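PDB 2QY1: pectate lyase II from Xanthomonas campestris pv. campestris, which probably cleaves pectate chains by beta-elimination in the breakdown of plant polysaccharide. Local coordinates for residues A[7-12]-A[126-131]; A[18-23]-A[39-44]; A[67-72]-A[89-94]; A[117-122]-A[156-161]; A[162-167]-A[192-197]. The protein carries 2 engineered substitutions. One frame throughout, in Å; residues are numbered along the deposited sequence.

Contact 1: residues A[7-12]-A[126-131]; sequences AGTTGG and PSKIWV. Engineered in segment 7-12: Gly8 (natural residue Ala).
Thr9 and Lys128 bring the two backbones together, their CA atoms 5.4 Å apart, where an irregular N-terminal loop passes the corner at Lys128 that leads into strand 129-137. Lys128 occupies that corner with both backbone angles positive, and its side chain folds back over the loop because it is bent at chi2 (-41°) and chi3 (-75°). The ammonium NZ thus reaches Ala7 O at 2.7 Å and lies in the carbonyl plane; Tyr5 O accepts a second bond from it. After Ala7 comes Gly8, an engineered residue that replaces alanine. Thr9 is buried and divides its two branches. OG1 is hydrogen-bonded to Gly6 O while packing 3.4 Å from Lys128 CB, whereas CG2, anti to the backbone N, touches Trp130 CB at 4.0 Å. Threonine suits this place because its two branches are one hydroxyl and one methyl. Trp130 then carries its indole away from the loop, and its NE1 bonds to Ser167 OG. Two backbone carbonyls, of Tyr5 and Ala7, solvate the ammonium group of Lys128, which would favour its protonated form and ties the N-terminal arm to the corner before the strand.

Contact 2: residues A[18-23]-A[39-44]; sequences VNVATF and LVLNYT
The Tyr43 ring has Thr22 N at its edge, near the ring plane and 4.3 Å from CE1, while Val20 O and Ala21 O approach it obliquely. Beyond the two segments Phe86 meets the same ring edge-to-face, and the phenol OH is bonded to Ala83 O, so the tyrosine is fixed at both its flat and its polar parts. The contact belongs to a beta-alpha-beta unit: strand 18-20 leads into helix 23-32, whose N-cap is Thr22, and the chain returns in strand 39-43, parallel to the first. The segment axes pass 4.6 Å apart with a 37° twist between them. Val18, Val20, Leu41 and Tyr43 share the face turned to the helix, where Leu41 packs on Met26, Ala29 and Ile30. There Leu41 CD2 fits 4.0 Å from Val18 CB, and Val18 CG2 touches Leu39 CD1 at 4.1 Å; branched aliphatic residues suit a sheet face that a helix covers. Asn19 and Asn42 occupy the other face side by side, polar residues on the more exposed side. Four alternating backbone bonds sew the edges together, from Val18 N to Val40 O (2.7 Å) down to the last, in which Thr44 N gives its hydrogen to Val20 O at 3.0 Å.

Contact 3: residues A[67-72]-A[89-94]; sequences QIKNKS and RVVGNA
Gln67 and Arg89 run side by side because the glutamine is turned at chi1 -31° and bent at chi2 -113°, while the arginine stays extended from CG to NE. OE1 of Gln67 consequently lies at the edge of the guanidinium, in its plane, and takes a weak bond from Arg89 NH2 at 3.4 Å; NE has a stronger partner in Glu119. These residues stand on neighbouring strands of one parallel sheet of a beta-helix, paired in register from Gln67 with Arg89 to Lys69 with Val91. On their face Lys69 CB packs 3.7 Å from Val91 CG1, the methylene chain covering the valine while its amine leads away. The opposite face is apolar and buried: Ile68 CD1 meets Val90 CG2 at 4.2 Å, both directed at Val97 of strand 97-105. Past the strands the chain turns through Asn70 at positive phi, a conformation asparagine tolerates well, and its OD1 is approached from above the amide plane by Asn93 N at 3.1 Å and also bonded to Ser123 OG. Asn93 itself centres an inverse gamma turn. Ser72 OG is hydrogen-bonded to His95 N, and a water lying 2.7 Å from Ser72 OG donates to Asn93 O at 2.6 Å.

Contact 4: residues A[117-122]-A[156-161]; sequences SLEGNS and DMKKGV
Leu118 lies at the heart of this contact, its N and O both bonded to strand 155-158 and its side chain packed against Met157 and Val161. Its N donates to Asp156 O at 2.8 Å, and its O accepts from Lys158 N at 3.1 Å. Gly120 N continues the parallel pattern, meeting Lys158 O in a nearly straight bond of 174°. Leu118 CB rests 3.8 Å from Met157 CB, the two side chains pointing the same way, and 3.9 Å from Val161 CG2, which comes in at about a right angle where the chain doubles back after Gly160. Glycine suits position 120 because only a CA-H faces Lys159 O there, a spot too close for any side chain; Gly160, with phi 94°, makes the turn.

The other face carries Glu119 and Lys158. The Lys158 chain lies along Glu119, but its NZ makes merely a long salt bridge to OE1, 4.0 Å away. Just past the strand Lys159, bent at chi3, swings its NZ to a weak bond with Gly120 O at 3.0 Å. Ser117 OG, two residues back on the same strand, holds the carboxylate, donating to Glu119 OE2 at 2.8 Å from above its plane. Further out, Asp156 OD1 takes a bond from Leu179 N, while Leu118 and Met157 reach Val164 on another wall. Short parallel strands paired in register from coil to coil, with Leu118 and Met157 turned to the interior, are characteristic of the parallel beta-helix of the polysaccharide lyase 1 family.

Contact 5: residues A[162-167]-A[192-197]; sequences HHVTVS and ARTTYH
Successive coils of the beta-helix lie against each other here, Val164 to Ser167 pairing in parallel with Thr194 to His197. The backbone bonds alternate between the strands, and the one from Val166 N to Thr195 O is the shortest at 2.7 Å. Inside, Val166 CB packs 3.7 Å from Tyr196 CD2, with Met157 of strand 155-158 also packed on the valine; valine, beta-branched, suits an extended strand, and its methyls lie against the tyrosine ring. Residues at equivalent positions of successive coils stack along the axis of such a solenoid, and the outer face does so too: Ser167 CB sits over one face of the His197 imidazole, a CH-pi contact of 3.7 Å to the ring centroid, and the ring stacks on Tyr219 in the next coil. With chi1 74°, His197 CG lies between the backbone N and carbonyl carbon, which stands the ring up beside Ser167. A water 2.9 Å from His197 NE2 donates to Ser167 OG, which is also hydrogen-bonded to Asp132 OD1. Thr165 and Thr195 hold the N-terminal arm through their hydroxyls, at Val3, Gly6 and Tyr5. At the corner, Arg193 CB stands 4.2 Å above the centre of the His163 ring, whose ND1 shares a hydrogen bond of 2.9 Å with His162 ND1.

Overall arrangement
From the N terminus, contact 1 closes the longest loop, carrying residues 7-12 across to 126-131. Within it lie contact 2, which returns the chain after helix 23-32, and contact 3, which joins two neighbouring coils. Contact 4 opens inside that long loop but closes beyond it, so contacts 1 and 4 cross; contact 5 follows both. Contacts 3 and 4 share one parallel sheet, where Val90 N probably bonds to Ser117 O. Contacts 1 and 5 meet on another wall of the beta-helix, where Val131 N probably bonds to Thr165 O. Met157 and Pro126 pack between these walls, whereas contact 2 stands at the helix-covered end, its centre about 25 Å from that of contact 5.

Contact 1: residues A[7-12]-A[126-131]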
# COMPACT_ATOMS: atom_id res chain seq x y z
N ALA A 7 3.25 8.45 12.02
CA ALA A 7 4.18 8.61 13.14
C ALA A 7 3.47 8.49 14.48
O ALA A 7 2.35 8.97 14.65
CB ALA A 7 4.93 9.94 13.04
N GLY A 8 4.13 7.85 15.44
CA GLY A 8 3.55 7.65 16.76
C GLY A 8 2.77 6.36 16.91
O GLY A 8 2.33 6.02 18.00
N THR A 9 2.60 5.64 15.80
CA THR A 9 1.96 4.32 15.82
C THR A 9 2.89 3.33 16.52
O THR A 9 4.06 3.20 16.14
CB THR A 9 1.62 3.81 14.40
OG1 THR A 9 0.73 4.73 13.76
CG2 THR A 9 0.97 2.44 14.45
N THR A 10 2.37 2.66 17.55
CA THR A 10 3.16 1.73 18.35
C THR A 10 2.61 0.31 18.29
O THR A 10 3.27 -0.64 18.73
CB THR A 10 3.23 2.17 19.83
OG1 THR A 10 1.90 2.32 20.34
CG2 THR A 10 3.98 3.50 19.98
N GLY A 11 1.40 0.17 17.74
CA GLY A 11 0.71 -1.12 17.68
C GLY A 11 0.55 -1.72 19.07
O GLY A 11 0.06 -1.07 19.99
N GLY A 12 0.99 -2.97 19.21
CA GLY A 12 0.93 -3.67 20.50
C GLY A 12 2.09 -3.36 21.43
O GLY A 12 2.16 -3.91 22.53
N PRO A 126 -10.35 3.66 10.48
CA PRO A 126 -9.01 3.39 11.02
C PRO A 126 -8.05 4.58 10.93
O PRO A 126 -8.12 5.37 9.98
CB PRO A 126 -8.51 2.23 10.15
CG PRO A 126 -9.77 1.55 9.70
CD PRO A 126 -10.72 2.68 9.45
N SER A 127 -7.19 4.71 11.93
CA SER A 127 -6.19 5.78 11.99
C SER A 127 -4.95 5.31 12.74
O SER A 127 -5.02 4.36 13.52
CB SER A 127 -6.77 7.04 12.65
OG SER A 127 -7.02 6.85 14.03
N LYS A 128 -3.84 5.99 12.50
CA LYS A 128 -2.53 5.61 13.02
C LYS A 128 -2.23 4.16 12.65
O LYS A 128 -2.23 3.27 13.50
CB LYS A 128 -2.40 5.85 14.53
CG LYS A 128 -2.67 7.30 15.01
CD LYS A 128 -2.08 8.39 14.11
CE LYS A 128 -0.57 8.53 14.25
NZ LYS A 128 -0.04 9.77 13.59
N ILE A 129 -2.00 3.93 11.36
CA ILE A 129 -1.66 2.61 10.85
C ILE A 129 -0.26 2.66 10.23
O ILE A 129 0.07 3.61 9.52
CB ILE A 129 -2.68 2.09 9.78
CG1 ILE A 129 -4.14 2.36 10.20
CG2 ILE A 129 -2.42 0.61 9.45
CD1 ILE A 129 -4.63 1.63 11.46
N TRP A 130 0.56 1.66 10.53
CA TRP A 130 1.89 1.56 9.97
C TRP A 130 2.04 0.26 9.20
O TRP A 130 2.08 -0.82 9.79
CB TRP A 130 2.95 1.64 11.08
CG TRP A 130 4.36 1.84 10.59
CD1 TRP A 130 4.76 2.45 9.43
CD2 TRP A 130 5.57 1.46 11.28
NE1 TRP A 130 6.14 2.46 9.35
CE2 TRP A 130 6.66 1.86 10.46
CE3 TRP A 130 5.83 0.82 12.50
CZ2 TRP A 130 7.99 1.64 10.83
CZ3 TRP A 130 7.16 0.60 12.86
CH2 TRP A 130 8.22 1.01 12.03
N VAL A 131 2.08 0.37 7.87
CA VAL A 131 2.29 -0.78 7.00
C VAL A 131 3.76 -0.72 6.56
O VAL A 131 4.13 0.11 5.74
CB VAL A 131 1.33 -0.75 5.78
CG1 VAL A 131 1.60 -1.91 4.82
CG2 VAL A 131 -0.13 -0.77 6.26

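Contact 2: residues A[18-23]-A[39-44]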
# COMPACT_ATOMS: atom_id res chain seq x y z
N VAL A 18 2.39 -13.13 20.96
CA VAL A 18 1.64 -14.37 20.90
C VAL A 18 2.03 -15.04 19.58
O VAL A 18 1.80 -14.49 18.50
CB VAL A 18 0.11 -14.10 20.93
CG1 VAL A 18 -0.69 -15.40 20.83
CG2 VAL A 18 -0.27 -13.33 22.20
N ASN A 19 2.66 -16.21 19.68
CA ASN A 19 3.04 -16.96 18.48
C ASN A 19 1.82 -17.55 17.80
O ASN A 19 1.03 -18.26 18.43
CB ASN A 19 4.05 -18.07 18.82
CG ASN A 19 5.34 -17.53 19.41
OD1 ASN A 19 5.72 -16.38 19.17
ND2 ASN A 19 6.02 -18.35 20.19
N VAL A 20 1.65 -17.23 16.52
CA VAL A 20 0.56 -17.77 15.72
C VAL A 20 1.12 -18.39 14.44
O VAL A 20 1.75 -17.71 13.63
CB VAL A 20 -0.55 -16.71 15.42
CG1 VAL A 20 -1.23 -16.27 16.71
CG2 VAL A 20 0.01 -15.49 14.68
N ALA A 21 0.91 -19.70 14.27
CA ALA A 21 1.49 -20.43 13.15
C ALA A 21 0.61 -20.44 11.91
O ALA A 21 1.06 -20.78 10.82
CB ALA A 21 1.82 -21.86 13.57
N THR A 22 -0.66 -20.07 12.09
CA THR A 22 -1.63 -20.14 11.00
C THR A 22 -2.55 -18.94 10.94
O THR A 22 -2.72 -18.18 11.90
CB THR A 22 -2.54 -21.40 11.12
OG1 THR A 22 -3.32 -21.31 12.32
CG2 THR A 22 -1.72 -22.69 11.12
N PHE A 23 -3.16 -18.79 9.76
CA PHE A 23 -4.29 -17.93 9.49
C PHE A 23 -5.35 -17.99 10.61
O PHE A 23 -5.74 -16.96 11.16
CB PHE A 23 -4.86 -18.35 8.12
CG PHE A 23 -6.23 -17.84 7.81
CD1 PHE A 23 -6.47 -16.47 7.72
CD2 PHE A 23 -7.27 -18.72 7.54
CE1 PHE A 23 -7.74 -16.00 7.41
CE2 PHE A 23 -8.54 -18.26 7.23
CZ PHE A 23 -8.78 -16.89 7.17
N LEU A 39 -1.79 -5.85 21.75
CA LEU A 39 -1.66 -7.25 21.33
C LEU A 39 -0.56 -7.35 20.28
O LEU A 39 -0.58 -6.64 19.27
CB LEU A 39 -2.99 -7.77 20.76
CG LEU A 39 -3.01 -9.16 20.11
CD1 LEU A 39 -2.88 -10.28 21.15
CD2 LEU A 39 -4.27 -9.35 19.27
N VAL A 40 0.41 -8.23 20.51
CA VAL A 40 1.48 -8.46 19.54
C VAL A 40 1.42 -9.89 19.03
O VAL A 40 1.49 -10.84 19.82
CB VAL A 40 2.89 -8.14 20.11
CG1 VAL A 40 3.98 -8.42 19.07
CG2 VAL A 40 2.96 -6.69 20.56
N LEU A 41 1.29 -10.03 17.72
CA LEU A 41 1.21 -11.34 17.09
C LEU A 41 2.45 -11.65 16.28
O LEU A 41 2.79 -10.92 15.34
CB LEU A 41 -0.05 -11.44 16.22
CG LEU A 41 -1.39 -11.15 16.91
CD1 LEU A 41 -2.51 -11.03 15.89
CD2 LEU A 41 -1.73 -12.21 17.95
N ASN A 42 3.13 -12.73 16.65
CA ASN A 42 4.30 -13.21 15.93
C ASN A 42 3.88 -14.33 14.99
O ASN A 42 3.66 -15.47 15.41
CB ASN A 42 5.37 -13.68 16.93
CG ASN A 42 6.57 -14.34 16.26
OD1 ASN A 42 7.00 -15.42 16.66
ND2 ASN A 42 7.12 -13.69 15.24
N TYR A 43 3.76 -14.00 13.70
CA TYR A 43 3.37 -14.98 12.69
C TYR A 43 4.56 -15.82 12.23
O TYR A 43 5.52 -15.30 11.67
CB TYR A 43 2.69 -14.32 11.49
CG TYR A 43 2.41 -15.30 10.38
CD1 TYR A 43 1.47 -16.33 10.54
CD2 TYR A 43 3.10 -15.23 9.16
CE1 TYR A 43 1.22 -17.25 9.52
CE2 TYR A 43 2.85 -16.14 8.14
CZ TYR A 43 1.91 -17.15 8.33
OH TYR A 43 1.67 -18.06 7.32
N THR A 44 4.46 -17.13 12.44
CA THR A 44 5.57 -18.06 12.20
C THR A 44 5.33 -19.02 11.03
O THR A 44 6.23 -19.78 10.66
CB THR A 44 5.85 -18.92 13.46
OG1 THR A 44 4.70 -19.72 13.75
CG2 THR A 44 6.17 -18.03 14.66

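Contact 3: residues A[67-72]-A[89-94]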
# COMPACT_ATOMS: atom_id res chain seq x y z
N GLN A 67 -9.10 -10.57 9.88
CA GLN A 67 -9.81 -9.31 10.13
C GLN A 67 -9.48 -8.75 11.50
O GLN A 67 -9.67 -9.42 12.52
CB GLN A 67 -11.32 -9.52 10.03
CG GLN A 67 -11.77 -10.60 9.07
CD GLN A 67 -12.52 -10.05 7.88
OE1 GLN A 67 -11.93 -9.58 6.91
NE2 GLN A 67 -13.84 -10.13 7.94
N ILE A 68 -8.99 -7.51 11.53
CA ILE A 68 -8.94 -6.72 12.75
C ILE A 68 -10.07 -5.70 12.66
O ILE A 68 -9.98 -4.73 11.91
CB ILE A 68 -7.59 -5.98 12.94
CG1 ILE A 68 -6.43 -6.98 13.02
CG2 ILE A 68 -7.62 -5.11 14.20
CD1 ILE A 68 -5.05 -6.32 12.89
N LYS A 69 -11.15 -5.95 13.40
CA LYS A 69 -12.34 -5.12 13.31
C LYS A 69 -12.70 -4.51 14.66
O LYS A 69 -12.93 -5.23 15.63
CB LYS A 69 -13.51 -5.95 12.76
CG LYS A 69 -14.81 -5.17 12.57
CD LYS A 69 -15.68 -5.88 11.54
CE LYS A 69 -17.11 -5.39 11.57
NZ LYS A 69 -17.97 -6.25 10.71
N ASN A 70 -12.75 -3.18 14.69
CA ASN A 70 -13.09 -2.43 15.91
C ASN A 70 -12.19 -2.78 17.10
O ASN A 70 -12.64 -2.82 18.25
CB ASN A 70 -14.57 -2.59 16.28
CG ASN A 70 -15.44 -1.49 15.70
OD1 ASN A 70 -15.50 -1.29 14.48
ND2 ASN A 70 -16.11 -0.75 16.58
N LYS A 71 -10.92 -3.04 16.81
CA LYS A 71 -9.92 -3.31 17.85
C LYS A 71 -8.65 -2.51 17.58
O LYS A 71 -8.31 -2.25 16.42
CB LYS A 71 -9.64 -4.81 17.96
CG LYS A 71 -10.88 -5.62 18.35
CD LYS A 71 -10.57 -7.01 18.88
CE LYS A 71 -11.87 -7.74 19.17
NZ LYS A 71 -11.66 -9.11 19.71
N SER A 72 -7.98 -2.12 18.65
CA SER A 72 -6.87 -1.18 18.57
C SER A 72 -5.62 -1.69 19.27
O SER A 72 -5.69 -2.65 20.05
CB SER A 72 -7.27 0.17 19.19
OG SER A 72 -8.34 0.76 18.47
N ARG A 89 -7.06 -7.43 6.90
CA ARG A 89 -8.02 -6.35 6.78
C ARG A 89 -8.16 -5.62 8.12
O ARG A 89 -8.37 -6.25 9.16
CB ARG A 89 -9.36 -6.94 6.37
CG ARG A 89 -10.31 -5.99 5.73
CD ARG A 89 -11.57 -6.77 5.39
NE ARG A 89 -12.68 -5.90 5.06
CZ ARG A 89 -13.96 -6.23 5.20
NH1 ARG A 89 -14.90 -5.36 4.86
NH2 ARG A 89 -14.30 -7.42 5.69
N VAL A 90 -8.04 -4.29 8.09
CA VAL A 90 -8.28 -3.47 9.29
C VAL A 90 -9.50 -2.59 9.02
O VAL A 90 -9.50 -1.79 8.09
CB VAL A 90 -7.06 -2.61 9.67
CG1 VAL A 90 -7.34 -1.82 10.94
CG2 VAL A 90 -5.82 -3.49 9.87
N VAL A 91 -10.54 -2.74 9.83
CA VAL A 91 -11.83 -2.14 9.51
C VAL A 91 -12.55 -1.49 10.70
O VAL A 91 -12.49 -1.98 11.84
CB VAL A 91 -12.72 -3.15 8.69
CG1 VAL A 91 -12.91 -4.45 9.44
CG2 VAL A 91 -14.06 -2.55 8.30
N GLY A 92 -13.19 -0.36 10.43
CA GLY A 92 -14.03 0.32 11.41
C GLY A 92 -13.26 1.13 12.44
O GLY A 92 -12.23 1.72 12.13
N ASN A 93 -13.78 1.14 13.66
CA ASN A 93 -13.19 1.87 14.77
C ASN A 93 -11.94 1.16 15.29
O ASN A 93 -11.93 0.60 16.40
CB ASN A 93 -14.23 2.06 15.89
CG ASN A 93 -13.83 3.13 16.90
OD1 ASN A 93 -12.91 3.92 16.67
ND2 ASN A 93 -14.53 3.15 18.02
N ALA A 94 -10.88 1.18 14.48
CA ALA A 94 -9.66 0.43 14.75
C ALA A 94 -8.46 1.35 14.58
O ALA A 94 -8.24 1.89 13.49
CB ALA A 94 -9.57 -0.76 13.80
O HOH W 1 -10.92 -0.02 18.70

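Contact 4: residues A[117-122]-A[156-161]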
# COMPACT_ATOMS: atom_id res chain seq x y z
N SER A 117 -5.64 -4.37 3.51
CA SER A 117 -6.75 -3.46 3.27
C SER A 117 -7.16 -2.74 4.54
O SER A 117 -7.40 -3.36 5.58
CB SER A 117 -7.95 -4.22 2.70
OG SER A 117 -9.08 -3.37 2.58
N LEU A 118 -7.24 -1.41 4.45
CA LEU A 118 -7.69 -0.57 5.54
C LEU A 118 -9.00 0.09 5.12
O LEU A 118 -9.07 0.70 4.05
CB LEU A 118 -6.64 0.50 5.86
CG LEU A 118 -5.16 0.07 5.89
CD1 LEU A 118 -4.25 1.28 6.09
CD2 LEU A 118 -4.90 -0.99 6.96
N GLU A 119 -10.03 -0.02 5.94
CA GLU A 119 -11.34 0.50 5.53
C GLU A 119 -12.19 1.10 6.64
O GLU A 119 -12.45 0.47 7.67
CB GLU A 119 -12.14 -0.56 4.75
CG GLU A 119 -11.83 -2.00 5.12
CD GLU A 119 -12.37 -2.99 4.11
OE1 GLU A 119 -13.57 -2.91 3.79
OE2 GLU A 119 -11.58 -3.84 3.65
N GLY A 120 -12.64 2.33 6.40
CA GLY A 120 -13.65 2.95 7.24
C GLY A 120 -15.01 2.35 6.94
O GLY A 120 -15.24 1.82 5.85
N ASN A 121 -15.90 2.42 7.92
CA ASN A 121 -17.31 2.08 7.72
C ASN A 121 -18.19 2.94 8.63
O ASN A 121 -17.71 3.93 9.19
CB ASN A 121 -17.57 0.57 7.90
CG ASN A 121 -17.16 0.04 9.28
OD1 ASN A 121 -16.92 -1.16 9.44
ND2 ASN A 121 -17.11 0.91 10.27
N SER A 122 -19.46 2.58 8.77
CA SER A 122 -20.40 3.36 9.58
C SER A 122 -20.02 3.42 11.07
O SER A 122 -20.47 4.31 11.79
CB SER A 122 -21.83 2.85 9.41
OG SER A 122 -21.93 1.48 9.76
N ASP A 156 -4.14 -1.21 0.27
CA ASP A 156 -5.31 -0.37 -0.02
C ASP A 156 -5.89 0.30 1.21
O ASP A 156 -5.82 -0.24 2.32
CB ASP A 156 -6.41 -1.21 -0.67
CG ASP A 156 -6.05 -1.70 -2.05
OD1 ASP A 156 -5.04 -1.24 -2.63
OD2 ASP A 156 -6.79 -2.55 -2.57
N MET A 157 -6.46 1.49 1.01
CA MET A 157 -7.29 2.13 2.02
C MET A 157 -8.45 2.91 1.37
O MET A 157 -8.33 3.39 0.25
CB MET A 157 -6.47 3.00 2.98
CG MET A 157 -5.79 4.22 2.37
SD MET A 157 -4.46 4.85 3.42
CE MET A 157 -3.14 3.72 3.02
N LYS A 158 -9.56 3.00 2.09
CA LYS A 158 -10.76 3.65 1.57
C LYS A 158 -11.67 4.15 2.69
O LYS A 158 -11.51 3.76 3.85
CB LYS A 158 -11.54 2.69 0.66
CG LYS A 158 -12.06 1.44 1.36
CD LYS A 158 -12.89 0.58 0.42
CE LYS A 158 -13.12 -0.80 1.00
NZ LYS A 158 -13.58 -1.76 -0.04
N LYS A 159 -12.60 5.02 2.32
CA LYS A 159 -13.67 5.48 3.21
C LYS A 159 -13.16 6.22 4.46
O LYS A 159 -13.74 6.10 5.54
CB LYS A 159 -14.62 4.33 3.56
CG LYS A 159 -15.40 3.77 2.36
CD LYS A 159 -16.36 2.65 2.75
CE LYS A 159 -15.65 1.31 2.83
NZ LYS A 159 -16.43 0.28 3.59
N GLY A 160 -12.09 6.99 4.29
CA GLY A 160 -11.66 7.93 5.32
C GLY A 160 -10.61 7.46 6.31
O GLY A 160 -10.45 8.08 7.37
N VAL A 161 -9.91 6.38 5.98
CA VAL A 161 -8.74 5.97 6.76
C VAL A 161 -7.75 7.14 6.73
O VAL A 161 -7.47 7.70 5.66
CB VAL A 161 -8.08 4.70 6.18
CG1 VAL A 161 -6.83 4.33 6.96
CG2 VAL A 161 -9.07 3.54 6.18

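Contact 5: residues A[162-167]-A[192-197]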
# COMPACT_ATOMS: atom_id res chain seq x y z
N HIS A 162 -7.23 7.52 7.89
CA HIS A 162 -6.34 8.68 7.98
C HIS A 162 -5.13 8.46 8.86
O HIS A 162 -5.16 7.64 9.78
CB HIS A 162 -7.12 9.92 8.42
CG HIS A 162 -7.75 9.81 9.77
ND1 HIS A 162 -7.16 10.32 10.91
CD2 HIS A 162 -8.91 9.25 10.17
CE1 HIS A 162 -7.94 10.09 11.95
NE2 HIS A 162 -9.00 9.43 11.53
N HIS A 163 -4.06 9.21 8.57
CA HIS A 163 -2.80 9.17 9.32
C HIS A 163 -2.12 7.81 9.29
O HIS A 163 -2.09 7.06 10.27
CB HIS A 163 -2.98 9.73 10.74
CG HIS A 163 -3.28 11.20 10.75
ND1 HIS A 163 -4.57 11.69 10.76
CD2 HIS A 163 -2.46 12.27 10.71
CE1 HIS A 163 -4.53 13.01 10.75
NE2 HIS A 163 -3.26 13.39 10.71
N VAL A 164 -1.57 7.52 8.11
CA VAL A 164 -1.00 6.22 7.79
C VAL A 164 0.38 6.41 7.16
O VAL A 164 0.58 7.31 6.34
CB VAL A 164 -1.92 5.45 6.79
CG1 VAL A 164 -1.29 4.13 6.35
CG2 VAL A 164 -3.29 5.19 7.42
N THR A 165 1.32 5.56 7.57
CA THR A 165 2.61 5.46 6.89
C THR A 165 2.73 4.10 6.20
O THR A 165 2.56 3.06 6.83
CB THR A 165 3.80 5.71 7.84
OG1 THR A 165 3.86 7.10 8.18
CG2 THR A 165 5.12 5.31 7.18
N VAL A 166 3.00 4.15 4.90
CA VAL A 166 3.24 2.97 4.09
C VAL A 166 4.71 3.05 3.68
O VAL A 166 5.06 3.79 2.76
CB VAL A 166 2.31 2.98 2.83
CG1 VAL A 166 2.60 1.79 1.93
CG2 VAL A 166 0.84 3.00 3.25
N SER A 167 5.56 2.30 4.38
CA SER A 167 7.01 2.46 4.22
C SER A 167 7.78 1.15 4.04
O SER A 167 7.42 0.12 4.62
CB SER A 167 7.60 3.24 5.40
OG SER A 167 7.29 2.60 6.63
N ALA A 192 -8.14 11.53 4.35
CA ALA A 192 -6.94 10.72 4.19
C ALA A 192 -5.66 11.55 4.24
O ALA A 192 -5.54 12.58 3.58
CB ALA A 192 -7.00 9.92 2.89
N ARG A 193 -4.72 11.09 5.07
CA ARG A 193 -3.40 11.69 5.20
C ARG A 193 -2.42 10.53 5.20
O ARG A 193 -2.31 9.80 6.19
CB ARG A 193 -3.29 12.49 6.50
CG ARG A 193 -4.28 13.65 6.66
CD ARG A 193 -4.00 14.78 5.69
NE ARG A 193 -4.87 15.93 5.91
CZ ARG A 193 -6.05 16.11 5.33
NH1 ARG A 193 -6.53 15.21 4.48
NH2 ARG A 193 -6.76 17.20 5.60
N THR A 194 -1.71 10.36 4.09
CA THR A 194 -0.89 9.17 3.87
C THR A 194 0.53 9.51 3.43
O THR A 194 0.74 10.31 2.52
CB THR A 194 -1.52 8.24 2.81
OG1 THR A 194 -2.94 8.22 2.98
CG2 THR A 194 -0.97 6.82 2.93
N THR A 195 1.51 8.88 4.09
CA THR A 195 2.89 8.98 3.65
C THR A 195 3.33 7.64 3.06
O THR A 195 3.29 6.62 3.73
CB THR A 195 3.82 9.37 4.81
OG1 THR A 195 3.32 10.54 5.47
CG2 THR A 195 5.23 9.65 4.30
N TYR A 196 3.70 7.67 1.78
CA TYR A 196 4.31 6.52 1.11
C TYR A 196 5.80 6.80 0.94
O TYR A 196 6.16 7.69 0.18
CB TYR A 196 3.71 6.30 -0.27
CG TYR A 196 2.22 6.00 -0.32
CD1 TYR A 196 1.28 7.03 -0.39
CD2 TYR A 196 1.76 4.69 -0.35
CE1 TYR A 196 -0.08 6.76 -0.45
CE2 TYR A 196 0.40 4.40 -0.42
CZ TYR A 196 -0.51 5.44 -0.47
OH TYR A 196 -1.86 5.16 -0.53
N HIS A 197 6.66 6.06 1.63
CA HIS A 197 8.10 6.28 1.45
C HIS A 197 8.97 5.03 1.49
O HIS A 197 8.65 4.06 2.18
CB HIS A 197 8.64 7.37 2.39
CG HIS A 197 8.77 6.94 3.82
ND1 HIS A 197 9.94 6.43 4.34
CD2 HIS A 197 7.88 6.96 4.84
CE1 HIS A 197 9.76 6.15 5.62
NE2 HIS A 197 8.52 6.47 5.95
O HOH W 2 8.55 4.84 8.37